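Local structure of epidermin leader peptide processing serine protease EpiP (Staphylococcus aureus subsp. aureus, 3QFH) at residues L42-N47 / A54-T59; L21-E26 / I76-S81; H177-S182 / T370-R375; I126-T131 / N198-Y203. The protein probably cleaves the leader peptide from the precursor of the lantibiotic epidermin, acting as a subtilisin-like serine endopeptidase. All blocks are in the same frame, centred on the assembly; numbering follows the deposited sequence.

Interaction 1 of 4, residues L42-N47 / A54-T59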
# COMPACT_ATOMS: atom_id res chain seq x y z
N LEU A 42 -27.99 10.74 -13.96
CA LEU A 42 -27.31 9.68 -13.22
C LEU A 42 -26.75 10.22 -11.90
O LEU A 42 -26.20 11.32 -11.85
CB LEU A 42 -26.17 9.09 -14.05
CG LEU A 42 -26.52 8.44 -15.39
CD1 LEU A 42 -25.24 8.00 -16.10
CD2 LEU A 42 -27.49 7.27 -15.19
N ASN A 43 -26.89 9.43 -10.85
CA ASN A 43 -26.40 9.82 -9.54
C ASN A 43 -24.96 9.30 -9.34
O ASN A 43 -24.74 8.24 -8.76
CB ASN A 43 -27.35 9.29 -8.46
CG ASN A 43 -26.94 9.66 -7.06
OD1 ASN A 43 -26.03 10.47 -6.85
ND2 ASN A 43 -27.60 9.08 -6.08
N VAL A 44 -23.99 10.07 -9.83
CA VAL A 44 -22.57 9.74 -9.72
C VAL A 44 -22.08 10.02 -8.31
O VAL A 44 -22.06 11.16 -7.88
CB VAL A 44 -21.74 10.56 -10.72
CG1 VAL A 44 -20.25 10.27 -10.56
CG2 VAL A 44 -22.18 10.27 -12.14
N VAL A 45 -21.68 8.99 -7.57
CA VAL A 45 -21.21 9.17 -6.18
C VAL A 45 -19.66 9.16 -6.01
O VAL A 45 -19.15 9.39 -4.92
CB VAL A 45 -21.88 8.13 -5.23
CG1 VAL A 45 -23.41 8.36 -5.17
CG2 VAL A 45 -21.57 6.73 -5.67
N TYR A 46 -18.94 8.87 -7.08
CA TYR A 46 -17.47 8.89 -7.06
C TYR A 46 -17.02 8.95 -8.51
O TYR A 46 -17.69 8.41 -9.39
CB TYR A 46 -16.90 7.66 -6.37
CG TYR A 46 -15.57 7.92 -5.69
CD1 TYR A 46 -15.53 8.64 -4.49
CD2 TYR A 46 -14.37 7.43 -6.20
CE1 TYR A 46 -14.35 8.89 -3.83
CE2 TYR A 46 -13.15 7.68 -5.53
CZ TYR A 46 -13.15 8.40 -4.35
OH TYR A 46 -11.98 8.66 -3.66
N ASN A 47 -15.90 9.60 -8.78
CA ASN A 47 -15.45 9.74 -10.15
C ASN A 47 -13.97 10.00 -10.19
O ASN A 47 -13.45 10.71 -9.35
CB ASN A 47 -16.21 10.88 -10.84
CG ASN A 47 -15.94 10.96 -12.34
OD1 ASN A 47 -15.60 9.96 -12.99
ND2 ASN A 47 -16.11 12.14 -12.90
N ALA A 54 -16.22 5.68 -12.76
CA ALA A 54 -17.12 6.35 -11.85
C ALA A 54 -17.94 5.32 -11.10
O ALA A 54 -18.04 4.17 -11.51
CB ALA A 54 -18.06 7.28 -12.59
N GLN A 55 -18.49 5.75 -9.98
CA GLN A 55 -19.36 4.89 -9.22
C GLN A 55 -20.70 5.59 -9.30
O GLN A 55 -20.79 6.80 -9.09
CB GLN A 55 -18.90 4.72 -7.79
CG GLN A 55 -19.57 3.56 -7.10
CD GLN A 55 -19.06 3.37 -5.68
OE1 GLN A 55 -18.77 4.35 -4.98
NE2 GLN A 55 -18.99 2.11 -5.23
N ILE A 56 -21.73 4.84 -9.62
CA ILE A 56 -23.05 5.39 -9.79
C ILE A 56 -24.05 4.59 -8.97
O ILE A 56 -23.98 3.36 -8.90
CB ILE A 56 -23.44 5.38 -11.28
CG1 ILE A 56 -22.37 6.13 -12.10
CG2 ILE A 56 -24.82 5.99 -11.49
CD1 ILE A 56 -22.67 6.18 -13.62
N LYS A 57 -24.96 5.29 -8.33
CA LYS A 57 -25.97 4.64 -7.55
C LYS A 57 -27.21 4.63 -8.44
O LYS A 57 -27.68 5.69 -8.86
CB LYS A 57 -26.19 5.40 -6.24
CG LYS A 57 -26.93 4.60 -5.21
CD LYS A 57 -27.07 5.31 -3.86
CE LYS A 57 -27.81 4.41 -2.87
NZ LYS A 57 -28.10 5.06 -1.57
N MET A 58 -27.69 3.45 -8.78
CA MET A 58 -28.86 3.32 -9.65
C MET A 58 -29.59 1.98 -9.51
O MET A 58 -29.04 1.03 -8.96
CB MET A 58 -28.48 3.58 -11.11
CG MET A 58 -27.34 2.76 -11.65
SD MET A 58 -26.81 3.27 -13.32
CE MET A 58 -25.32 2.30 -13.49
N THR A 59 -30.83 1.93 -10.00
CA THR A 59 -31.61 0.69 -9.97
C THR A 59 -30.99 -0.31 -10.92
O THR A 59 -30.21 0.07 -11.80
CB THR A 59 -33.09 0.90 -10.39
OG1 THR A 59 -33.16 1.34 -11.76
CG2 THR A 59 -33.78 1.93 -9.48
O HOH W 1 -28.29 7.19 -11.11
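Leu42 lays its CD1 obliquely across Ile56 CD1 at 4.0 Å, where a beta hairpin begins whose strands 43-48 and 53-59 run antiparallel in the propeptide-like part of the chain. These branched aliphatics suit a face that helix 30-40 covers with Val37 and Phe33. Asn43 crosses through its backbone: its O accepts from Lys57 N at 3.0 Å, and a water takes the hydrogen of Asn43 N while donating to Lys57 O. On the apolar face Val44 has CG1 anti to the backbone N (chi1 177°), leaving CG2 to meet Ile56 CG1 at 4.1 Å. The register then slips, for Val45 and Tyr46 both face Gln55 in a classic beta bulge. Val45 N donates to Gln55 O at 2.8 Å, and Tyr46 N adds a weak bond to that oxygen. Val45 CG2 packs against the extended Gln55, whose NE2 is bound to Thr79 and Glu212. Tyr46 sets its CB on Gln55 CB and sends its ring away, to a cation-pi contact with Lys218 and a hydrogen bond from OH to Leu151 O. Gln55 N donates to Tyr46 O at 2.8 Å; Asn47 and Ala54 form a non-hydrogen-bonded pair, the small Ala54 CB lying 3.4 Å from Tyr46 O.

Interaction 2 of 4, residues L21-E26 / I76-S81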
# COMPACT_ATOMS: atom_id res chain seq x y z
N LEU A 21 -28.69 0.43 -6.10
CA LEU A 21 -27.40 -0.16 -5.74
C LEU A 21 -26.21 0.61 -6.30
O LEU A 21 -26.35 1.43 -7.21
CB LEU A 21 -27.32 -1.59 -6.25
CG LEU A 21 -28.46 -2.54 -5.88
CD1 LEU A 21 -28.27 -3.87 -6.62
CD2 LEU A 21 -28.58 -2.75 -4.36
N TYR A 22 -25.04 0.31 -5.76
CA TYR A 22 -23.80 0.94 -6.17
C TYR A 22 -23.18 0.18 -7.34
O TYR A 22 -22.87 -1.01 -7.22
CB TYR A 22 -22.81 0.99 -4.99
CG TYR A 22 -23.14 2.06 -3.96
CD1 TYR A 22 -24.05 1.82 -2.92
CD2 TYR A 22 -22.54 3.32 -4.03
CE1 TYR A 22 -24.35 2.84 -1.97
CE2 TYR A 22 -22.84 4.32 -3.10
CZ TYR A 22 -23.73 4.08 -2.08
OH TYR A 22 -23.98 5.10 -1.19
N TYR A 23 -23.02 0.87 -8.47
CA TYR A 23 -22.38 0.28 -9.64
C TYR A 23 -21.07 0.98 -9.98
O TYR A 23 -20.95 2.22 -9.88
CB TYR A 23 -23.30 0.31 -10.86
CG TYR A 23 -24.44 -0.66 -10.76
CD1 TYR A 23 -24.29 -1.99 -11.17
CD2 TYR A 23 -25.67 -0.27 -10.23
CE1 TYR A 23 -25.34 -2.90 -11.06
CE2 TYR A 23 -26.72 -1.18 -10.11
CZ TYR A 23 -26.55 -2.49 -10.53
OH TYR A 23 -27.59 -3.39 -10.43
N SER A 24 -20.09 0.16 -10.34
CA SER A 24 -18.80 0.64 -10.81
C SER A 24 -18.90 0.70 -12.32
O SER A 24 -19.30 -0.28 -12.96
CB SER A 24 -17.68 -0.28 -10.35
OG SER A 24 -17.54 -0.21 -8.93
N VAL A 25 -18.54 1.85 -12.90
CA VAL A 25 -18.67 2.04 -14.33
C VAL A 25 -17.40 2.55 -14.98
O VAL A 25 -16.80 3.52 -14.51
CB VAL A 25 -19.83 3.05 -14.64
CG1 VAL A 25 -19.98 3.25 -16.12
CG2 VAL A 25 -21.15 2.54 -14.04
N GLU A 26 -17.00 1.89 -16.07
CA GLU A 26 -15.87 2.32 -16.85
C GLU A 26 -16.42 2.95 -18.12
O GLU A 26 -17.14 2.31 -18.88
CB GLU A 26 -14.91 1.16 -17.15
CG GLU A 26 -13.65 1.60 -17.91
CD GLU A 26 -12.52 0.58 -17.85
OE1 GLU A 26 -12.68 -0.50 -17.23
OE2 GLU A 26 -11.44 0.88 -18.42
N ILE A 76 -19.66 -2.15 -16.86
CA ILE A 76 -20.40 -1.87 -15.66
C ILE A 76 -20.49 -3.16 -14.86
O ILE A 76 -20.73 -4.23 -15.43
CB ILE A 76 -21.87 -1.37 -15.93
CG1 ILE A 76 -21.90 -0.11 -16.78
CG2 ILE A 76 -22.58 -1.07 -14.61
CD1 ILE A 76 -23.33 0.39 -17.09
N ASN A 77 -20.23 -3.07 -13.56
CA ASN A 77 -20.46 -4.19 -12.64
C ASN A 77 -20.86 -3.63 -11.28
O ASN A 77 -20.55 -2.48 -10.95
CB ASN A 77 -19.28 -5.17 -12.53
CG ASN A 77 -17.98 -4.51 -12.06
OD1 ASN A 77 -17.08 -4.30 -12.86
ND2 ASN A 77 -17.88 -4.21 -10.77
N ALA A 78 -21.58 -4.44 -10.52
CA ALA A 78 -21.98 -4.05 -9.18
C ALA A 78 -20.71 -3.95 -8.40
O ALA A 78 -19.83 -4.78 -8.56
CB ALA A 78 -22.89 -5.11 -8.58
N THR A 79 -20.58 -2.91 -7.58
CA THR A 79 -19.40 -2.75 -6.73
C THR A 79 -19.50 -3.82 -5.64
O THR A 79 -20.57 -3.99 -5.06
CB THR A 79 -19.40 -1.39 -6.05
OG1 THR A 79 -19.70 -0.36 -7.01
CG2 THR A 79 -18.06 -1.11 -5.38
N CYS A 80 -18.42 -4.54 -5.37
CA CYS A 80 -18.46 -5.58 -4.31
C CYS A 80 -17.40 -5.41 -3.22
O CYS A 80 -16.52 -4.56 -3.34
CB CYS A 80 -18.39 -6.97 -4.93
SG CYS A 80 -19.90 -7.42 -5.85
N SER A 81 -17.52 -6.21 -2.16
CA SER A 81 -16.59 -6.18 -1.00
C SER A 81 -15.42 -7.18 -1.12
O SER A 81 -15.40 -8.24 -0.48
CB SER A 81 -17.34 -6.40 0.31
OG SER A 81 -18.24 -5.33 0.56
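In the propeptide-like sheet, strands 20-27 and 73-78 lie antiparallel, and Ser24 and Asn77 form a hydrogen-bonded pair between them. Ser24 N donates to Asn77 O at 2.7 Å, and Asn77 N returns a bond to Ser24 O at 3.0 Å. On one face Val25 and Ile76 lie side by side; Ile76 CG1 is 3.9 Å from Val25 CG2 and as near to CG1, a close fit of two beta-branched residues well suited to strands. The Tyr23 ring leans obliquely on the other backbone, with CD1 3.7 Å from Ala78 CA. Beyond the strand, Thr79 N continues the ladder to Tyr22 O at 3.0 Å. Thr79 OG1 accepts from Gln55 NE2; its pairing with the Ser24 hydroxyl is doubtful. Asn77 has CG between its backbone N and carbonyl carbon (chi1 59°), and from there ND2 bonds to Ala78 O at 3.0 Å. Its OD1 accepts from Val255 N and its ND2 also reaches Glu256, both on helix 254-269. The polar face of the sheet thus meets a protease helix through paired groups while the apolar face packs within the propeptide region, consistent with a prosegment docked on its enzyme.

Interaction 3 of 4, residues H177-S182 / T370-R375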
# COMPACT_ATOMS: atom_id res chain seq x y z
N HIS A 177 -4.02 1.98 11.75
CA HIS A 177 -3.08 1.33 10.87
C HIS A 177 -2.15 2.30 10.14
O HIS A 177 -0.94 2.06 10.07
CB HIS A 177 -3.86 0.50 9.83
CG HIS A 177 -3.00 -0.40 9.02
ND1 HIS A 177 -2.57 -0.09 7.75
CD2 HIS A 177 -2.46 -1.62 9.31
CE1 HIS A 177 -1.82 -1.07 7.29
NE2 HIS A 177 -1.74 -2.01 8.22
N GLY A 178 -2.70 3.38 9.59
CA GLY A 178 -1.90 4.36 8.85
C GLY A 178 -0.81 4.97 9.70
O GLY A 178 0.30 5.21 9.23
N THR A 179 -1.11 5.19 10.98
CA THR A 179 -0.11 5.74 11.89
C THR A 179 1.07 4.78 12.08
O THR A 179 2.21 5.21 12.17
CB THR A 179 -0.75 6.12 13.23
OG1 THR A 179 -1.74 7.13 12.99
CG2 THR A 179 0.31 6.65 14.18
N MET A 180 0.78 3.48 12.11
CA MET A 180 1.82 2.47 12.29
C MET A 180 2.73 2.40 11.07
O MET A 180 3.94 2.27 11.18
CB MET A 180 1.18 1.10 12.53
CG MET A 180 0.26 1.02 13.74
SD MET A 180 -0.45 -0.60 13.90
CE MET A 180 -1.85 -0.34 14.99
N VAL A 181 2.10 2.51 9.90
CA VAL A 181 2.82 2.47 8.65
C VAL A 181 3.70 3.70 8.52
O VAL A 181 4.85 3.60 8.13
CB VAL A 181 1.83 2.34 7.43
CG1 VAL A 181 2.56 2.62 6.13
CG2 VAL A 181 1.18 0.93 7.41
N SER A 182 3.16 4.87 8.83
CA SER A 182 3.91 6.12 8.71
C SER A 182 5.16 6.15 9.56
O SER A 182 6.16 6.77 9.18
CB SER A 182 3.02 7.29 9.09
OG SER A 182 1.88 7.30 8.26
N THR A 370 5.02 3.47 15.76
CA THR A 370 4.20 4.54 16.28
C THR A 370 2.72 4.16 16.28
O THR A 370 2.21 3.62 15.28
CB THR A 370 4.36 5.80 15.41
OG1 THR A 370 4.15 5.45 14.03
CG2 THR A 370 5.74 6.38 15.57
N ALA A 371 2.05 4.49 17.37
CA ALA A 371 0.63 4.21 17.55
C ALA A 371 -0.23 5.47 17.50
O ALA A 371 0.24 6.61 17.71
CB ALA A 371 0.41 3.42 18.86
N ASN A 372 -1.50 5.25 17.25
CA ASN A 372 -2.47 6.31 17.11
C ASN A 372 -2.92 6.95 18.45
O ASN A 372 -3.90 7.71 18.48
CB ASN A 372 -3.65 5.75 16.30
CG ASN A 372 -4.55 6.81 15.79
OD1 ASN A 372 -4.10 7.92 15.45
ND2 ASN A 372 -5.85 6.49 15.73
N ASN A 373 -2.22 6.62 19.55
CA ASN A 373 -2.45 7.21 20.84
C ASN A 373 -1.28 8.14 21.21
O ASN A 373 -1.18 8.60 22.34
CB ASN A 373 -2.64 6.13 21.92
CG ASN A 373 -1.43 5.25 22.07
OD1 ASN A 373 -0.39 5.50 21.45
ND2 ASN A 373 -1.54 4.22 22.91
N GLY A 374 -0.38 8.40 20.26
CA GLY A 374 0.77 9.27 20.48
C GLY A 374 1.96 8.54 21.08
O GLY A 374 3.03 9.14 21.30
N ARG A 375 1.79 7.24 21.32
CA ARG A 375 2.81 6.41 21.89
C ARG A 375 3.22 5.31 20.90
O ARG A 375 3.34 5.57 19.69
CB ARG A 375 2.37 5.87 23.28
CG ARG A 375 1.97 6.99 24.24
CD ARG A 375 1.72 6.53 25.70
NE ARG A 375 0.66 5.54 25.83
CZ ARG A 375 -0.64 5.80 25.82
NH1 ARG A 375 -1.09 7.04 25.66
NH2 ARG A 375 -1.51 4.82 25.97
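Thr179 OG1, which faces Asn372 across the contact, is gripped by two groups from outside it, Asp173 OD2 and Met134 N. Asn372 OD1 stands 3.5 Å from this OG1, the side chains crossing at about a right angle, while Asn372 ND2 bonds to Asp173 O. The shortest bond between the segments runs from Thr370 OG1 to Thr179 O at 2.7 Å; that OG1, set between its own backbone N and carbonyl carbon (chi1 51°), comes from above the carbonyl plane. Threonine suits position 179, its methyl CG2 lying against Ala371 O (3.5 Å) while its hydroxyl serves the outside partners, and position 370, where the hydroxyl makes the bond to Thr179 O. Helix 177-186 begins with His177-Gly178-Thr179, the characteristic helix start of subtilases, and His177 NE2 bonds to Ser383 as expected of the triad histidine. On the other segment, residues 371-374 make a type I beta turn between strands 367-370 and 376-379. Gly374 has a positive phi (86°) that favours glycine, and Asn373 OD1 accepts from Arg375 N in an Asx turn. Met180 comes up to Thr370 O with CA at 3.2 Å, a CA-H...O contact, and its CG lies beside the same oxygen.

Interaction 4 of 4, residues I126-T131 / N198-Y203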
# COMPACT_ATOMS: atom_id res chain seq x y z
N ILE A 126 7.22 10.70 0.12
CA ILE A 126 6.65 9.38 0.16
C ILE A 126 5.13 9.53 0.39
O ILE A 126 4.70 10.17 1.35
CB ILE A 126 7.27 8.53 1.27
CG1 ILE A 126 8.79 8.49 1.14
CG2 ILE A 126 6.69 7.11 1.25
CD1 ILE A 126 9.47 7.89 2.32
N ALA A 127 4.33 8.95 -0.49
CA ALA A 127 2.90 8.98 -0.34
C ALA A 127 2.52 7.68 0.31
O ALA A 127 3.08 6.60 -0.01
CB ALA A 127 2.19 9.14 -1.69
N ILE A 128 1.62 7.76 1.26
CA ILE A 128 1.13 6.56 1.95
C ILE A 128 -0.37 6.56 1.76
O ILE A 128 -1.04 7.53 2.10
CB ILE A 128 1.50 6.56 3.46
CG1 ILE A 128 3.02 6.72 3.64
CG2 ILE A 128 1.03 5.26 4.15
CD1 ILE A 128 3.45 6.96 5.08
N ILE A 129 -0.89 5.48 1.21
CA ILE A 129 -2.31 5.34 1.01
C ILE A 129 -2.78 4.39 2.11
O ILE A 129 -2.45 3.22 2.08
CB ILE A 129 -2.60 4.82 -0.40
CG1 ILE A 129 -2.04 5.82 -1.42
CG2 ILE A 129 -4.10 4.58 -0.60
CD1 ILE A 129 -2.13 5.37 -2.84
N ASP A 130 -3.51 4.90 3.09
CA ASP A 130 -3.88 4.06 4.23
C ASP A 130 -5.06 4.65 5.02
O ASP A 130 -5.89 5.41 4.46
CB ASP A 130 -2.63 3.86 5.11
CG ASP A 130 -2.56 2.47 5.73
OD1 ASP A 130 -3.40 2.12 6.59
OD2 ASP A 130 -1.62 1.73 5.36
N THR A 131 -5.14 4.34 6.31
CA THR A 131 -6.29 4.74 7.11
C THR A 131 -6.27 6.19 7.62
O THR A 131 -7.27 6.67 8.14
CB THR A 131 -6.52 3.76 8.31
OG1 THR A 131 -5.47 3.87 9.26
CG2 THR A 131 -6.59 2.29 7.84
N ASN A 198 12.77 12.62 5.28
CA ASN A 198 11.83 12.79 4.18
C ASN A 198 10.42 13.10 4.67
O ASN A 198 9.97 12.58 5.70
CB ASN A 198 11.76 11.52 3.29
CG ASN A 198 13.02 11.31 2.47
OD1 ASN A 198 14.03 10.82 2.98
ND2 ASN A 198 12.96 11.66 1.18
N LYS A 199 9.72 13.92 3.92
CA LYS A 199 8.34 14.23 4.23
C LYS A 199 7.48 13.11 3.67
O LYS A 199 7.83 12.50 2.64
CB LYS A 199 7.89 15.55 3.59
CG LYS A 199 8.75 16.76 3.89
CD LYS A 199 8.86 17.04 5.37
CE LYS A 199 9.77 18.23 5.64
NZ LYS A 199 9.99 18.51 7.09
N PHE A 200 6.38 12.82 4.36
CA PHE A 200 5.43 11.85 3.89
C PHE A 200 4.10 12.56 3.74
O PHE A 200 3.82 13.59 4.40
CB PHE A 200 5.34 10.63 4.81
CG PHE A 200 4.61 10.87 6.10
CD1 PHE A 200 3.27 10.54 6.22
CD2 PHE A 200 5.27 11.40 7.20
CE1 PHE A 200 2.60 10.75 7.41
CE2 PHE A 200 4.61 11.60 8.40
CZ PHE A 200 3.28 11.28 8.50
N THR A 201 3.29 12.03 2.84
CA THR A 201 1.99 12.58 2.55
C THR A 201 1.03 11.44 2.73
O THR A 201 1.21 10.38 2.14
CB THR A 201 1.91 13.08 1.10
OG1 THR A 201 2.99 13.97 0.84
CG2 THR A 201 0.62 13.79 0.86
N MET A 202 0.01 11.64 3.54
CA MET A 202 -0.97 10.60 3.79
C MET A 202 -2.16 10.81 2.89
O MET A 202 -2.60 11.94 2.69
CB MET A 202 -1.38 10.61 5.27
CG MET A 202 -2.58 9.71 5.65
SD MET A 202 -2.35 7.95 5.34
CE MET A 202 -0.90 7.56 6.34
N TYR A 203 -2.65 9.73 2.30
CA TYR A 203 -3.87 9.77 1.50
C TYR A 203 -4.84 8.83 2.18
O TYR A 203 -4.67 7.61 2.13
CB TYR A 203 -3.62 9.41 0.05
CG TYR A 203 -2.77 10.48 -0.63
CD1 TYR A 203 -3.36 11.56 -1.25
CD2 TYR A 203 -1.37 10.42 -0.60
CE1 TYR A 203 -2.59 12.55 -1.87
CE2 TYR A 203 -0.61 11.40 -1.18
CZ TYR A 203 -1.23 12.47 -1.82
OH TYR A 203 -0.49 13.44 -2.43
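Met202 starts with CG anti to its backbone N, then bends at chi2 (61°) and chi3 (59°), carrying its methyl back over the neighbouring strand, where CE lies 3.7 Å from Ile128 CG2. Unbranched methionine suits a side chain that must fold back on its neighbour, and its SD comes close to Ile128 O. In Ile128 itself CG1 is anti to the carbonyl carbon (chi1 -55°) and the chain runs on extended, so CD1 reaches Phe200 CD1 at 3.8 Å. These three lie on one face with Ile126; helix 177-186 covers them through Val181, Ser182 and Ser186, while Ile126 meets Ala394 of helix 382-400. The other face packs on helix 213-225: there small Ala127 admits the Tyr203 ring, its CB 3.6 Å from CE2, and the OH of the buried Tyr203 is bound to Asp226. Strands 126-130 and 200-204 are parallel neighbours in the central sheet of the subtilisin-like alpha/beta fold. Their ladder alternates: Thr201 N to Ile126 O, Ile128 N to Thr201 O, then Tyr203 N to Ile128 O at 2.7 Å. At the end Asp130 N donates to Tyr203 O at 3.1 Å, and its carboxylate turns away, OD1 accepting from Thr131 N and His177 ND1. Backbone bonds thus place Asp130 and Thr131 N holds its OD1, as suits the aspartate of a probable Ser-His-Asp triad, with apolar packing on both faces of the strand.

Overall arrangement
Starting from the N terminus, residues 21-26 come first, and their partner 76-81 closes interaction 2 fifty residues later. Interaction 1, a short hairpin, opens and closes within that span; strands 53-59 and 20-27 are neighbours, so both contacts belong to one sheet of the propeptide-like region. Interactions 3 and 4 come after both, in the subtilase-family part of the chain, and they cross: 126-131 and 177-182 open them in turn, 198-203 closes interaction 4, and 370-375, much later, closes interaction 3. Interaction 4 joins two central strands, whereas interaction 3 ties a helix to a turn. These two touch at the probable catalytic triad. Between interactions 1 and 4 the nearest atoms are about 9 Å apart.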